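Long-range contacts in CMP/dCMP-type deaminase domain-containing protein (Aspergillus oryzae RIB40, PDB 7DRY), which probably catalyses a zinc-dependent deamination step of riboflavin biosynthesis, as a fungal Rib2-type deaminase with the cytidine deaminase fold: residues T60-Q64 with C112-I116; T98-C102 with E136-F140; V48-Y52 with C65-Y70. All coordinates share one frame; numbering follows the deposited sequence.

Contact 1 of 3, residues T60-Q64 with C112-I116; sequences THAEQ and CVQRI. With ZN (zinc ion), chain B; SO4 (sulfate ion), chain C.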
ATOM      1  N   THR A  60     -10.819   6.304  -3.416  1.00 12.88           N
ATOM      2  CA  THR A  60     -10.231   5.232  -2.624  1.00 11.77           C
ATOM      3  C   THR A  60      -8.780   4.990  -3.029  1.00 12.63           C
ATOM      4  O   THR A  60      -8.437   5.015  -4.218  1.00 13.43           O
ATOM      5  CB  THR A  60     -11.031   3.928  -2.764  1.00 11.37           C
ATOM      6  OG1 THR A  60     -11.116   3.556  -4.152  1.00 12.86           O
ATOM      7  CG2 THR A  60     -12.429   4.094  -2.188  1.00 13.85           C
ATOM      8  N   HIS A  61      -7.932   4.748  -2.035  1.00 11.24           N
ATOM      9  CA  HIS A  61      -6.527   4.442  -2.261  1.00 12.73           C
ATOM     10  C   HIS A  61      -6.312   2.935  -2.390  1.00 11.47           C
ATOM     11  O   HIS A  61      -7.181   2.126  -2.073  1.00 10.74           O
ATOM     12  CB  HIS A  61      -5.686   4.999  -1.118  1.00 11.50           C
ATOM     13  CG  HIS A  61      -5.505   6.481  -1.178  1.00 12.58           C
ATOM     14  ND1 HIS A  61      -4.572   7.145  -0.411  1.00 14.42           N
ATOM     15  CD2 HIS A  61      -6.151   7.434  -1.894  1.00 13.54           C
ATOM     16  CE1 HIS A  61      -4.633   8.439  -0.670  1.00 16.72           C
ATOM     17  NE2 HIS A  61      -5.591   8.643  -1.560  1.00 18.00           N
ATOM     18  N   ALA A  62      -5.116   2.553  -2.850  1.00 10.37           N
ATOM     19  CA  ALA A  62      -4.832   1.137  -3.098  1.00  9.62           C
ATOM     20  C   ALA A  62      -4.881   0.317  -1.815  1.00  9.22           C
ATOM     21  O   ALA A  62      -5.475  -0.774  -1.785  1.00  9.66           O
ATOM     22  CB  ALA A  62      -3.455   0.994  -3.738  1.00  9.97           C
ATOM     23  N   GLU A  63      -4.210   0.796  -0.757  1.00  9.93           N
ATOM     24  CA  GLU A  63      -4.173   0.034   0.489  1.00 10.36           C
ATOM     25  C   GLU A  63      -5.559  -0.049   1.095  1.00  9.33           C
ATOM     26  O   GLU A  63      -5.940  -1.083   1.666  1.00 10.12           O
ATOM     27  CB  GLU A  63      -3.212   0.703   1.479  1.00 10.78           C
ATOM     28  CG  GLU A  63      -1.805   0.969   0.929  1.00 14.88           C
ATOM     29  CD  GLU A  63      -1.638   2.369   0.336  1.00 13.83           C
ATOM     30  OE1 GLU A  63      -2.275   2.698  -0.679  1.00 12.97           O
ATOM     31  OE2 GLU A  63      -0.855   3.155   0.887  1.00 20.11           O
ATOM     32  N   GLN A  64      -6.313   1.047   0.987  1.00 10.83           N
ATOM     33  CA  GLN A  64      -7.710   1.076   1.403  1.00  9.91           C
ATOM     34  C   GLN A  64      -8.515   0.007   0.675  1.00  9.45           C
ATOM     35  O   GLN A  64      -9.237  -0.779   1.300  1.00 11.42           O
ATOM     36  CB  GLN A  64      -8.263   2.471   1.100  1.00 11.95           C
ATOM     37  CG  GLN A  64      -9.731   2.704   1.406  1.00 14.80           C
ATOM     38  CD  GLN A  64     -10.145   4.135   1.100  1.00 13.38           C
ATOM     39  OE1 GLN A  64      -9.407   4.892   0.464  1.00 14.53           O
ATOM     40  NE2 GLN A  64     -11.328   4.514   1.563  1.00 18.93           N
ATOM     41  N   CYS A 112      -3.893   6.137   4.831  1.00 13.58           N
ATOM     42  CA  CYS A 112      -3.664   4.706   4.681  1.00 13.25           C
ATOM     43  C   CYS A 112      -2.838   4.156   5.838  1.00 13.49           C
ATOM     44  O   CYS A 112      -3.057   3.025   6.275  1.00 13.43           O
ATOM     45  CB  CYS A 112      -2.941   4.478   3.358  1.00 14.80           C
ATOM     46  SG  CYS A 112      -4.061   4.547   1.948  1.00 13.31           S
ATOM     47  N   VAL A 113      -1.894   4.945   6.360  1.00 15.48           N
ATOM     48  CA  VAL A 113      -1.090   4.470   7.484  1.00 16.00           C
ATOM     49  C   VAL A 113      -1.975   4.174   8.686  1.00 15.99           C
ATOM     50  O   VAL A 113      -1.772   3.183   9.400  1.00 14.46           O
ATOM     51  CB  VAL A 113       0.041   5.463   7.811  1.00 19.63           C
ATOM     52  CG1 VAL A 113       0.661   5.146   9.163  1.00 27.44           C
ATOM     53  CG2 VAL A 113       1.103   5.418   6.731  1.00 21.50           C
ATOM     54  N   GLN A 114      -2.992   5.009   8.913  1.00 15.89           N
ATOM     55  CA  GLN A 114      -3.904   4.769  10.025  1.00 16.32           C
ATOM     56  C   GLN A 114      -4.741   3.516   9.797  1.00 16.35           C
ATOM     57  O   GLN A 114      -5.010   2.768  10.745  1.00 17.22           O
ATOM     58  CB  GLN A 114      -4.779   6.003  10.242  1.00 18.95           C
ATOM     59  CG  GLN A 114      -4.037   7.209  10.858  1.00 24.80           C
ATOM     60  CD  GLN A 114      -3.358   8.109   9.824  1.00 24.87           C
ATOM     61  OE1 GLN A 114      -2.938   7.656   8.763  1.00 26.41           O
ATOM     62  NE2 GLN A 114      -3.247   9.398  10.142  1.00 29.50           N
ATOM     63  N   ARG A 115      -5.164   3.267   8.548  1.00 14.55           N
ATOM     64  CA  ARG A 115      -5.849   2.013   8.226  1.00 14.88           C
ATOM     65  C   ARG A 115      -4.948   0.813   8.494  1.00 14.07           C
ATOM     66  O   ARG A 115      -5.415  -0.234   8.957  1.00 14.80           O
ATOM     67  CB  ARG A 115      -6.301   1.992   6.762  1.00 13.80           C
ATOM     68  CG  ARG A 115      -7.318   3.043   6.394  1.00 15.59           C
ATOM     69  CD  ARG A 115      -7.715   2.905   4.914  1.00 16.04           C
ATOM     70  NE  ARG A 115      -8.343   4.139   4.488  1.00 18.15           N
ATOM     71  CZ  ARG A 115      -9.626   4.433   4.673  1.00 21.08           C
ATOM     72  NH1 ARG A 115     -10.091   5.613   4.292  1.00 24.40           N
ATOM     73  NH2 ARG A 115     -10.446   3.542   5.209  1.00 22.20           N
ATOM     74  N   ILE A 116      -3.651   0.951   8.207  1.00 12.22           N
ATOM     75  CA  ILE A 116      -2.702  -0.133   8.446  1.00 11.48           C
ATOM     76  C   ILE A 116      -2.484  -0.338   9.944  1.00 13.99           C
ATOM     77  O   ILE A 116      -2.504  -1.469  10.446  1.00 13.40           O
ATOM     78  CB  ILE A 116      -1.385   0.161   7.708  1.00 12.29           C
ATOM     79  CG1 ILE A 116      -1.577   0.038   6.199  1.00 13.46           C
ATOM     80  CG2 ILE A 116      -0.260  -0.750   8.212  1.00 14.67           C
ATOM     81  CD1 ILE A 116      -0.479   0.733   5.412  1.00 14.98           C
TER
HETATM   82 ZN    ZN B 300      -3.240   6.486   0.994  1.00 14.13          ZN
HETATM   83  S   SO4 C 301      -6.724  12.522  -1.463  1.00 19.78           S
HETATM   84  O1  SO4 C 301      -6.241  11.244  -2.006  1.00 22.19           O
HETATM   85  O2  SO4 C 301      -7.477  13.196  -2.517  1.00 26.40           O
HETATM   86  O3  SO4 C 301      -7.601  12.270  -0.334  1.00 23.28           O
HETATM   87  O4  SO4 C 301      -5.537  13.260  -1.066  1.00 23.65           O
HETATM   88  O   HOH W   1      -1.215   6.490  -0.520  1.00 16.83           O
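Cys112, the first residue of helix 112-117, directs its sulfur at the start of helix 62-73, where SG lies 3.5 Å from CB of His61. The same sulfur is a zinc ligand at 2.3 Å, and His61 ND1 reaches the ion from the N-cap of the other helix at 2.0 Å, with Cys102 and a water completing the sphere. Beside the sulfur, the carboxylate of Glu63 rests against the cysteine, its OE2 3.5 Å from Cys112 CB. One turn on, Arg115 meets Gln64 in a flat stack. The glutamine is extended, with CG anti to the backbone N (chi1 178°), and this lays its amide over one face of the guanidinium, the two planes 14° apart. Gln64 NE2 and Arg115 NH1 approach to 3.2 Å, but both are donors, making this a stacking contact and not a hydrogen bond. The far end of the amide works elsewhere: Gln64 OE1 accepts from His61 N at 2.9 Å and also from Arg105, tying the N-cap residue back onto its own helix. On the outer edge of the imidazole, His61 NE2 donates to sulfate O1 at 2.7 Å. Together, the His-Ala-Glu sequence opening one helix and the cysteine opening the next form two sides of the zinc site characteristic of the cytidine deaminase superfamily.

Contact 2 of 3, residues T98-C102 with E136-F140; sequences TMEPC and EPGTF. With ZN (zinc ion), chain B.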
ATOM      1  N   THR A  98       3.092   0.339  -4.301  1.00 10.14           N
ATOM      2  CA  THR A  98       4.082   0.999  -5.153  1.00 10.65           C
ATOM      3  C   THR A  98       4.614   2.270  -4.499  1.00 11.87           C
ATOM      4  O   THR A  98       5.815   2.544  -4.568  1.00 12.32           O
ATOM      5  CB  THR A  98       3.562   1.268  -6.570  1.00 11.10           C
ATOM      6  OG1 THR A  98       2.387   2.085  -6.521  1.00 12.27           O
ATOM      7  CG2 THR A  98       3.267  -0.037  -7.303  1.00 11.00           C
ATOM      8  N   MET A  99       3.749   3.049  -3.848  1.00 11.54           N
ATOM      9  CA  MET A  99       4.154   4.299  -3.217  1.00 11.93           C
ATOM     10  C   MET A  99       3.989   4.216  -1.703  1.00 14.83           C
ATOM     11  O   MET A  99       3.210   3.411  -1.189  1.00 13.43           O
ATOM     12  CB  MET A  99       3.332   5.468  -3.776  1.00 12.31           C
ATOM     13  CG  MET A  99       3.464   5.643  -5.293  1.00 13.12           C
ATOM     14  SD  MET A  99       2.685   7.130  -5.920  1.00 15.25           S
ATOM     15  CE  MET A  99       3.832   8.399  -5.361  1.00 15.35           C
ATOM     16  N   GLU A 100       4.750   5.055  -0.997  1.00 13.84           N
ATOM     17  CA  GLU A 100       4.691   5.120   0.457  1.00 15.49           C
ATOM     18  C   GLU A 100       3.244   5.327   0.913  1.00 14.13           C
ATOM     19  O   GLU A 100       2.548   6.185   0.362  1.00 14.56           O
ATOM     20  CB  GLU A 100       5.531   6.315   0.924  1.00 15.23           C
ATOM     21  CG  GLU A 100       5.465   6.597   2.412  1.00 18.10           C
ATOM     22  CD  GLU A 100       6.105   7.923   2.768  1.00 22.88           C
ATOM     23  OE1 GLU A 100       6.590   8.613   1.851  1.00 29.99           O
ATOM     24  OE2 GLU A 100       6.115   8.287   3.961  1.00 22.34           O
ATOM     25  N   PRO A 101       2.762   4.569   1.900  1.00 12.81           N
ATOM     26  CA  PRO A 101       1.397   4.808   2.399  1.00 12.46           C
ATOM     27  C   PRO A 101       1.235   6.208   2.975  1.00 12.92           C
ATOM     28  O   PRO A 101       2.101   6.711   3.696  1.00 14.52           O
ATOM     29  CB  PRO A 101       1.215   3.735   3.483  1.00 16.03           C
ATOM     30  CG  PRO A 101       2.589   3.203   3.758  1.00 25.90           C
ATOM     31  CD  PRO A 101       3.384   3.385   2.512  1.00 15.78           C
ATOM     32  N   CYS A 102       0.107   6.831   2.659  1.00 13.00           N
ATOM     33  CA  CYS A 102      -0.103   8.211   3.064  1.00 14.41           C
ATOM     34  C   CYS A 102      -0.411   8.320   4.554  1.00 16.33           C
ATOM     35  O   CYS A 102      -1.036   7.438   5.162  1.00 16.26           O
ATOM     36  CB  CYS A 102      -1.214   8.872   2.243  1.00 15.75           C
ATOM     37  SG  CYS A 102      -2.899   8.153   2.418  1.00 14.49           S
ATOM     38  N   GLU A 136       7.508   8.593  -1.534  1.00 20.11           N
ATOM     39  CA  GLU A 136       6.564   9.686  -1.686  1.00 23.05           C
ATOM     40  C   GLU A 136       5.181   9.051  -1.631  1.00 19.04           C
ATOM     41  O   GLU A 136       4.978   7.954  -2.174  1.00 17.38           O
ATOM     42  CB  GLU A 136       6.723  10.432  -3.020  1.00 25.40           C
ATOM     43  CG  GLU A 136       8.058  11.138  -3.197  1.00 31.94           C
ATOM     44  CD  GLU A 136       8.291  12.231  -2.169  1.00 44.05           C
ATOM     45  OE1 GLU A 136       7.304  12.812  -1.668  1.00 43.61           O
ATOM     46  OE2 GLU A 136       9.468  12.509  -1.863  1.00 48.55           O
ATOM     47  N   PRO A 137       4.227   9.698  -0.974  1.00 19.72           N
ATOM     48  CA  PRO A 137       2.883   9.128  -0.867  1.00 18.52           C
ATOM     49  C   PRO A 137       2.088   9.337  -2.147  1.00 17.51           C
ATOM     50  O   PRO A 137       2.409  10.178  -2.985  1.00 18.74           O
ATOM     51  CB  PRO A 137       2.260   9.928   0.280  1.00 20.07           C
ATOM     52  CG  PRO A 137       2.946  11.267   0.195  1.00 21.82           C
ATOM     53  CD  PRO A 137       4.360  10.964  -0.226  1.00 21.84           C
ATOM     54  N   GLY A 138       1.018   8.558  -2.272  1.00 16.25           N
ATOM     55  CA  GLY A 138       0.102   8.697  -3.385  1.00 16.57           C
ATOM     56  C   GLY A 138      -0.889   9.817  -3.167  1.00 16.50           C
ATOM     57  O   GLY A 138      -2.102   9.607  -3.226  1.00 16.05           O
ATOM     58  N   THR A 139      -0.367  11.014  -2.890  1.00 18.05           N
ATOM     59  CA  THR A 139      -1.152  12.216  -2.654  1.00 19.33           C
ATOM     60  C   THR A 139      -0.315  13.397  -3.105  1.00 20.65           C
ATOM     61  O   THR A 139       0.899  13.285  -3.283  1.00 22.68           O
ATOM     62  CB  THR A 139      -1.424  12.453  -1.164  1.00 23.05           C
ATOM     63  OG1 THR A 139      -0.180  12.687  -0.491  1.00 25.93           O
ATOM     64  CG2 THR A 139      -2.166  11.297  -0.519  1.00 21.49           C
ATOM     65  N   PHE A 140      -0.973  14.543  -3.264  1.00 21.76           N
ATOM     66  CA  PHE A 140      -0.230  15.757  -3.565  1.00 23.35           C
ATOM     67  C   PHE A 140       0.509  16.308  -2.353  1.00 26.36           C
ATOM     68  O   PHE A 140       1.359  17.188  -2.522  1.00 30.54           O
ATOM     69  CB  PHE A 140      -1.172  16.830  -4.116  1.00 24.15           C
ATOM     70  CG  PHE A 140      -1.657  16.563  -5.518  1.00 23.01           C
ATOM     71  CD1 PHE A 140      -0.780  16.595  -6.594  1.00 24.07           C
ATOM     72  CD2 PHE A 140      -2.994  16.303  -5.760  1.00 22.29           C
ATOM     73  CE1 PHE A 140      -1.236  16.367  -7.887  1.00 22.17           C
ATOM     74  CE2 PHE A 140      -3.455  16.059  -7.047  1.00 22.58           C
ATOM     75  CZ  PHE A 140      -2.577  16.100  -8.113  1.00 23.77           C
TER
HETATM   76 ZN    ZN B 300      -3.240   6.486   0.994  1.00 14.13          ZN
HETATM   77  O   HOH W   1      -1.215   6.490  -0.520  1.00 16.83           O
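Met99 leaves the backbone with CG anti to its carbonyl carbon (chi1 -59°) and bends at its last torsion (chi3 74°), a course that wraps its thioether round the chain at 136-138. The methyl CE ends 3.3 Å from Pro137 O, while SD passes 3.9 Å from Gly138 CA. Glu100 instead runs out straight alongside Glu136 and the Pro137 ring; its OE1 comes within 3.8 Å of Pro137 CD, and its OE2 accepts from the backbone N of Cys147, near the start of helix 145-152. The two loops are joined less by strong hydrogen bonds than by close backbone approach. Glu100 N gives a weak, bent bond to Glu136 O at 3.1 Å, and in return Pro137 CA turns its hydrogen toward Glu100 O at 3.2 Å, a CA-H...O contact of fairly straight geometry. Gly138 N stays 3.9 Å from Glu100 O, leaving the carbon hydrogen of Pro137 as the closer approach. Just beyond, Gly138 is the centre of an inverse gamma turn.

Near the metal, Cys102 lies against Pro137 and Thr139, with its CB 3.8 Å from Thr139 CG2. This apolar contact backs a zinc ligand: Cys102 SG binds the ion at 2.2 Å, together with His61 and Cys112. Met99 is also packed against helix 164-171. The loops leave neighbouring parallel strands, 91-97 and 127-132, and the first carries the Thr-Met-Glu-Pro-Cys sequence whose Pro-Cys pair is a signature of zinc-dependent deaminases. The arrangement is consistent with a wall of the zinc site, built at the ends of parallel strands in the cytidine deaminase fold.

Contact 3 of 3, residues V48-Y52 with C65-Y70; sequences VSTGY and CCLSNY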
ATOM      1  N   VAL A  48      -2.974 -12.723   0.467  1.00  9.96           N
ATOM      2  CA  VAL A  48      -4.116 -12.503   1.337  1.00  9.59           C
ATOM      3  C   VAL A  48      -5.131 -11.562   0.700  1.00  8.83           C
ATOM      4  O   VAL A  48      -6.339 -11.780   0.809  1.00  9.72           O
ATOM      5  CB  VAL A  48      -3.633 -11.980   2.708  1.00  9.69           C
ATOM      6  CG1 VAL A  48      -4.824 -11.652   3.626  1.00 12.15           C
ATOM      7  CG2 VAL A  48      -2.720 -12.999   3.367  1.00 12.55           C
ATOM      8  N   SER A  49      -4.668 -10.501   0.044  1.00  8.90           N
ATOM      9  CA  SER A  49      -5.579  -9.613  -0.670  1.00  8.93           C
ATOM     10  C   SER A  49      -4.780  -8.769  -1.649  1.00  9.03           C
ATOM     11  O   SER A  49      -3.550  -8.726  -1.603  1.00 10.23           O
ATOM     12  CB  SER A  49      -6.355  -8.728   0.303  1.00  9.00           C
ATOM     13  OG  SER A  49      -7.436  -8.094  -0.374  1.00  9.59           O
ATOM     14  N   THR A  50      -5.507  -8.092  -2.547  1.00  7.73           N
ATOM     15  CA  THR A  50      -4.919  -7.125  -3.471  1.00  8.89           C
ATOM     16  C   THR A  50      -5.866  -5.939  -3.589  1.00  8.68           C
ATOM     17  O   THR A  50      -7.052  -6.048  -3.282  1.00  9.90           O
ATOM     18  CB  THR A  50      -4.690  -7.700  -4.889  1.00  8.43           C
ATOM     19  OG1 THR A  50      -5.954  -7.871  -5.559  1.00  9.69           O
ATOM     20  CG2 THR A  50      -3.965  -9.042  -4.842  1.00  9.32           C
ATOM     21  N   GLY A  51      -5.338  -4.808  -4.061  1.00  8.14           N
ATOM     22  CA  GLY A  51      -6.198  -3.670  -4.365  1.00  8.27           C
ATOM     23  C   GLY A  51      -5.449  -2.624  -5.158  1.00  8.60           C
ATOM     24  O   GLY A  51      -4.222  -2.656  -5.283  1.00 10.66           O
ATOM     25  N   TYR A  52      -6.212  -1.690  -5.724  1.00  7.90           N
ATOM     26  CA  TYR A  52      -5.613  -0.592  -6.467  1.00  9.53           C
ATOM     27  C   TYR A  52      -6.477   0.658  -6.344  1.00  9.88           C
ATOM     28  O   TYR A  52      -7.654   0.593  -5.981  1.00 10.74           O
ATOM     29  CB  TYR A  52      -5.381  -0.962  -7.941  1.00  9.31           C
ATOM     30  CG  TYR A  52      -6.616  -1.399  -8.687  1.00  9.41           C
ATOM     31  CD1 TYR A  52      -6.998  -2.734  -8.730  1.00  9.76           C
ATOM     32  CD2 TYR A  52      -7.388  -0.475  -9.374  1.00  9.75           C
ATOM     33  CE1 TYR A  52      -8.131  -3.122  -9.431  1.00 10.19           C
ATOM     34  CE2 TYR A  52      -8.520  -0.855 -10.067  1.00 11.77           C
ATOM     35  CZ  TYR A  52      -8.883  -2.189 -10.086  1.00 12.07           C
ATOM     36  OH  TYR A  52     -10.007  -2.576 -10.792  1.00 17.43           O
ATOM     37  N   CYS A  65      -8.395  -0.045  -0.651  1.00 10.56           N
ATOM     38  CA  CYS A  65      -9.147  -1.035  -1.418  1.00  9.35           C
ATOM     39  C   CYS A  65      -8.690  -2.451  -1.091  1.00 10.02           C
ATOM     40  O   CYS A  65      -9.507  -3.375  -1.032  1.00 10.07           O
ATOM     41  CB  CYS A  65      -8.963  -0.752  -2.903  1.00 10.15           C
ATOM     42  SG  CYS A  65      -9.951   0.696  -3.413  1.00 10.48           S
ATOM     43  N   CYS A  66      -7.386  -2.647  -0.898  1.00  8.59           N
ATOM     44  CA  CYS A  66      -6.874  -3.969  -0.551  1.00  8.86           C
ATOM     45  C   CYS A  66      -7.528  -4.488   0.727  1.00  9.80           C
ATOM     46  O   CYS A  66      -7.988  -5.640   0.794  1.00  9.61           O
ATOM     47  CB  CYS A  66      -5.358  -3.857  -0.387  1.00 10.28           C
ATOM     48  SG  CYS A  66      -4.507  -5.404  -0.001  1.00 11.19           S
ATOM     49  N   LEU A  67      -7.589  -3.637   1.752  1.00  9.50           N
ATOM     50  CA  LEU A  67      -8.198  -4.038   3.017  1.00  9.58           C
ATOM     51  C   LEU A  67      -9.708  -4.160   2.892  1.00  9.96           C
ATOM     52  O   LEU A  67     -10.312  -5.083   3.460  1.00 10.79           O
ATOM     53  CB  LEU A  67      -7.831  -3.024   4.103  1.00 10.23           C
ATOM     54  CG  LEU A  67      -6.350  -3.022   4.493  1.00  9.65           C
ATOM     55  CD1 LEU A  67      -6.005  -1.828   5.375  1.00 13.37           C
ATOM     56  CD2 LEU A  67      -5.961  -4.312   5.183  1.00 14.31           C
ATOM     57  N   SER A  68     -10.338  -3.244   2.154  1.00  9.86           N
ATOM     58  CA  SER A  68     -11.788  -3.283   2.029  1.00  9.70           C
ATOM     59  C   SER A  68     -12.247  -4.493   1.223  1.00 10.76           C
ATOM     60  O   SER A  68     -13.314  -5.052   1.503  1.00 11.52           O
ATOM     61  CB  SER A  68     -12.264  -1.999   1.364  1.00 10.85           C
ATOM     62  OG  SER A  68     -12.139  -0.906   2.256  1.00 16.48           O
ATOM     63  N   ASN A  69     -11.471  -4.909   0.218  1.00  8.78           N
ATOM     64  CA  ASN A  69     -11.809  -6.121  -0.518  1.00  8.76           C
ATOM     65  C   ASN A  69     -11.855  -7.314   0.425  1.00 10.94           C
ATOM     66  O   ASN A  69     -12.790  -8.126   0.383  1.00  9.97           O
ATOM     67  CB  ASN A  69     -10.762  -6.375  -1.602  1.00  8.96           C
ATOM     68  CG  ASN A  69     -10.887  -5.438  -2.779  1.00  9.44           C
ATOM     69  OD1 ASN A  69     -11.942  -4.871  -3.036  1.00 10.72           O
ATOM     70  ND2 ASN A  69      -9.800  -5.296  -3.522  1.00 10.12           N
ATOM     71  N   TYR A  70     -10.848  -7.430   1.301  1.00  7.95           N
ATOM     72  CA  TYR A  70     -10.822  -8.525   2.259  1.00  8.62           C
ATOM     73  C   TYR A  70     -12.009  -8.442   3.212  1.00 10.00           C
ATOM     74  O   TYR A  70     -12.663  -9.453   3.492  1.00  9.67           O
ATOM     75  CB  TYR A  70      -9.498  -8.510   3.023  1.00 10.03           C
ATOM     76  CG  TYR A  70      -9.248  -9.782   3.805  1.00  9.44           C
ATOM     77  CD1 TYR A  70      -8.597 -10.868   3.230  1.00 10.05           C
ATOM     78  CD2 TYR A  70      -9.673  -9.908   5.125  1.00 10.48           C
ATOM     79  CE1 TYR A  70      -8.370 -12.023   3.941  1.00 10.67           C
ATOM     80  CE2 TYR A  70      -9.441 -11.066   5.838  1.00 12.27           C
ATOM     81  CZ  TYR A  70      -8.789 -12.117   5.238  1.00 12.36           C
ATOM     82  OH  TYR A  70      -8.569 -13.279   5.957  1.00 16.10           O
TER
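Ser49 donates from OG to Cys66 O at 2.8 Å, and Asn69 ND2 donates to Thr50 O at 2.9 Å, two bonds that run in opposite directions between strand 46-52 and the helix lying on its sheet. The setting is a beta-alpha-beta crossover: strand 46-52 leads into helix 62-73, which returns to strand 91-97, running the same way, with strand 29-36 between the two.

The asparagine bond is well aimed. It lies in the carbonyl plane of Thr50 and close to the amide plane of Asn69, with an N-H...O angle of 154°. Glu55 takes the same nitrogen as a second acceptor, and it also receives Tyr52 N, so the turn after the strand is bound to the helix as well. Cys66 O likewise has two donors, the serine hydroxyl and, weakly, Tyr70 N of its own helix.

Between these bonds the backbones come very near. Gly51 CA and Cys66 CA are 3.9 Å apart, an approach made possible by the absence of a side chain on Gly51, where a CB would point at the helix and run into Cys66 N. Beside it, Cys66 CA turns its hydrogen to Thr50 O at 3.4 Å in a nearly straight CA-H...O contact.

Toward the start of the strand, Val48 and Ser49 form a classic beta bulge opposite Leu32. Tyr70 extends to this place with its ring anti to its backbone N (chi1 -167°), crossing Val48 so that CE1 meets Val48 CG1 at 3.6 Å. Its ring edge also faces the strand backbone, with Val48 O lying near the ring plane, 3.4 Å from Tyr70 CD1.

Followed from the N terminus, the chain lays down strand 46-52, turns, and closes contact 3 when residues 65-70 of helix 62-73 pack back on it. Inside that short loop lie residues 60-64, which wait for 112-116 to close contact 1, so the two contacts cross along the chain and share one helix. Contact 2 opens at 98-102, within the span of contact 1, and closes only at 136-140, crossing it in turn. Contacts 1 and 2 meet at the zinc ion and its water. Contacts 2 and 3 follow in series, their centres about 17 Å apart; contact 3 ties the edge strand to helix 62-73, and contact 1 carries that helix on to helix 112-117 and the zinc ion.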